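Local coordinates for protein Dhd127_b (Synthetic construct, PDB 6DLM) that forms one chain of a computationally designed heterodimer, a helical hairpin that pairs with its partner chain in a coiled-coil assembly, at residues 33-38 with 44-49. Residues are numbered along the deposited sequence; the frame is centred on the assembly and turned at random.
Sequences LEILKR and ERVREL
R45 O accepts a 2.9 Å hydrogen bond from L49 N, the helical bond that places the R45 and L49 side chains one turn apart, and both receive the end of I35 from the facing helix. I35 CD1 lies 3.9 Å from R45 CG and 4.0 Å from L49 CD1. Chi2 of 174° extends the isoleucine to its CD1; the I35 and R45 side chains cross at about a right angle. The other branch, CG2, meets V46 CG1 at 3.6 Å, the closest approach between the two segments. L36 adds a looser contact, its CD2 4.4 Å from V46 CG1. R45 shows two characters: it meets the isoleucine through its aliphatic CG, while its guanidinium carries L49 CD2 3.7 Å above one face, toward the rim, and forms a salt bridge through NE with E31. No hydrogen bond joins the segments. L36 also packs on L36 of the Dhd127_a chain, so this end of the hairpin borders the dimer interface. The axes of 33-37 and 44-49 approach to 10.3 Å, their N-to-C directions 151° apart: a roughly antiparallel pair flanking the loop, as in the closed end of a coiled-coil helical hairpin.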
loop_
_atom_site.group_PDB
_atom_site.type_symbol
_atom_site.label_atom_id
_atom_site.label_comp_id
_atom_site.label_asym_id
_atom_site.label_seq_id
_atom_site.Cartn_x
_atom_site.Cartn_y
_atom_site.Cartn_z
ATOM N N LEU B 33 -12.234 4.032 -7.126
ATOM C CA LEU B 33 -11.935 4.288 -8.530
ATOM C C LEU B 33 -13.023 3.758 -9.482
ATOM O O LEU B 33 -13.395 4.429 -10.427
ATOM C CB LEU B 33 -10.595 3.679 -8.895
ATOM C CG LEU B 33 -10.223 3.743 -10.368
ATOM C CD1 LEU B 33 -10.185 5.178 -10.870
ATOM C CD2 LEU B 33 -8.886 3.060 -10.572
ATOM N N GLU B 34 -13.515 2.555 -9.233
ATOM C CA GLU B 34 -14.580 2.004 -10.070
ATOM C C GLU B 34 -15.862 2.854 -9.997
ATOM O O GLU B 34 -16.519 3.070 -10.996
ATOM C CB GLU B 34 -14.831 0.539 -9.730
ATOM C CG GLU B 34 -13.670 -0.330 -10.175
ATOM C CD GLU B 34 -13.971 -1.818 -10.194
ATOM O OE1 GLU B 34 -14.694 -2.297 -9.321
ATOM O OE2 GLU B 34 -13.457 -2.505 -11.088
ATOM N N ILE B 35 -16.208 3.314 -8.810
ATOM C CA ILE B 35 -17.356 4.191 -8.664
ATOM C C ILE B 35 -17.155 5.532 -9.392
ATOM O O ILE B 35 -18.045 5.993 -10.075
ATOM C CB ILE B 35 -17.639 4.474 -7.181
ATOM C CG1 ILE B 35 -18.098 3.198 -6.485
ATOM C CG2 ILE B 35 -18.673 5.570 -7.033
ATOM C CD1 ILE B 35 -18.258 3.357 -4.991
ATOM N N LEU B 36 -15.971 6.115 -9.249
ATOM C CA LEU B 36 -15.651 7.397 -9.889
ATOM C C LEU B 36 -15.738 7.335 -11.416
ATOM O O LEU B 36 -16.263 8.248 -12.033
ATOM C CB LEU B 36 -14.258 7.872 -9.478
ATOM C CG LEU B 36 -14.139 8.446 -8.068
ATOM C CD1 LEU B 36 -12.689 8.743 -7.741
ATOM C CD2 LEU B 36 -14.967 9.711 -7.943
ATOM N N LYS B 37 -15.268 6.254 -12.029
ATOM C CA LYS B 37 -15.378 6.085 -13.470
ATOM C C LYS B 37 -16.834 6.102 -13.976
ATOM O O LYS B 37 -17.066 6.493 -15.111
ATOM C CB LYS B 37 -14.683 4.806 -13.906
ATOM C CG LYS B 37 -13.203 4.813 -13.608
ATOM C CD LYS B 37 -12.679 3.403 -13.457
ATOM C CE LYS B 37 -11.963 2.930 -14.698
ATOM N NZ LYS B 37 -10.514 3.263 -14.640
ATOM N N ARG B 38 -17.740 5.639 -13.143
ATOM C CA ARG B 38 -19.134 5.662 -13.491
ATOM C C ARG B 38 -19.873 7.006 -13.216
ATOM O O ARG B 38 -21.062 7.038 -13.458
ATOM C CB ARG B 38 -19.845 4.481 -12.836
ATOM C CG ARG B 38 -19.354 3.137 -13.351
ATOM C CD ARG B 38 -19.735 2.022 -12.402
ATOM N NE ARG B 38 -21.109 2.162 -11.947
ATOM C CZ ARG B 38 -21.546 1.762 -10.765
ATOM N NH1 ARG B 38 -20.716 1.203 -9.909
ATOM N NH2 ARG B 38 -22.809 1.946 -10.436
ATOM N N GLU B 44 -21.677 10.258 -1.232
ATOM C CA GLU B 44 -21.598 9.799 0.139
ATOM C C GLU B 44 -20.702 8.569 0.293
ATOM O O GLU B 44 -19.873 8.532 1.185
ATOM C CB GLU B 44 -22.999 9.517 0.691
ATOM C CG GLU B 44 -23.887 10.750 0.696
ATOM C CD GLU B 44 -25.219 10.530 1.373
ATOM O OE1 GLU B 44 -25.326 9.592 2.176
ATOM O OE2 GLU B 44 -26.152 11.304 1.112
ATOM N N ARG B 45 -20.880 7.571 -0.563
ATOM C CA ARG B 45 -20.043 6.377 -0.483
ATOM C C ARG B 45 -18.569 6.676 -0.776
ATOM O O ARG B 45 -17.702 6.278 -0.025
ATOM C CB ARG B 45 -20.552 5.313 -1.448
ATOM C CG ARG B 45 -19.711 4.056 -1.485
ATOM C CD ARG B 45 -19.624 3.379 -0.131
ATOM N NE ARG B 45 -18.989 2.078 -0.244
ATOM C CZ ARG B 45 -18.818 1.228 0.756
ATOM N NH1 ARG B 45 -19.228 1.540 1.972
ATOM N NH2 ARG B 45 -18.225 0.065 0.535
ATOM N N VAL B 46 -18.287 7.431 -1.830
ATOM C CA VAL B 46 -16.896 7.752 -2.120
ATOM C C VAL B 46 -16.257 8.558 -0.978
ATOM O O VAL B 46 -15.110 8.319 -0.656
ATOM C CB VAL B 46 -16.702 8.476 -3.468
ATOM C CG1 VAL B 46 -16.920 7.516 -4.627
ATOM C CG2 VAL B 46 -17.594 9.691 -3.572
ATOM N N ARG B 47 -16.973 9.511 -0.378
ATOM C CA ARG B 47 -16.422 10.267 0.731
ATOM C C ARG B 47 -16.122 9.331 1.901
ATOM O O ARG B 47 -15.131 9.504 2.583
ATOM C CB ARG B 47 -17.382 11.372 1.171
ATOM C CG ARG B 47 -17.370 12.595 0.277
ATOM C CD ARG B 47 -16.057 13.359 0.378
ATOM N NE ARG B 47 -16.112 14.608 -0.372
ATOM C CZ ARG B 47 -15.073 15.396 -0.612
ATOM N NH1 ARG B 47 -13.874 15.085 -0.162
ATOM N NH2 ARG B 47 -15.247 16.513 -1.301
ATOM N N GLU B 48 -17.004 8.366 2.148
ATOM C CA GLU B 48 -16.765 7.392 3.209
ATOM C C GLU B 48 -15.531 6.514 2.901
ATOM O O GLU B 48 -14.773 6.202 3.801
ATOM C CB GLU B 48 -17.998 6.531 3.458
ATOM C CG GLU B 48 -17.773 5.363 4.399
ATOM C CD GLU B 48 -17.384 5.770 5.809
ATOM O OE1 GLU B 48 -17.016 4.879 6.596
ATOM O OE2 GLU B 48 -17.447 6.968 6.129
ATOM N N LEU B 49 -15.358 6.116 1.646
ATOM C CA LEU B 49 -14.180 5.331 1.254
ATOM C C LEU B 49 -12.888 6.128 1.479
ATOM O O LEU B 49 -11.884 5.570 1.882
ATOM C CB LEU B 49 -14.268 4.872 -0.197
ATOM C CG LEU B 49 -15.386 3.877 -0.480
ATOM C CD1 LEU B 49 -15.607 3.719 -1.972
ATOM C CD2 LEU B 49 -15.093 2.544 0.185
#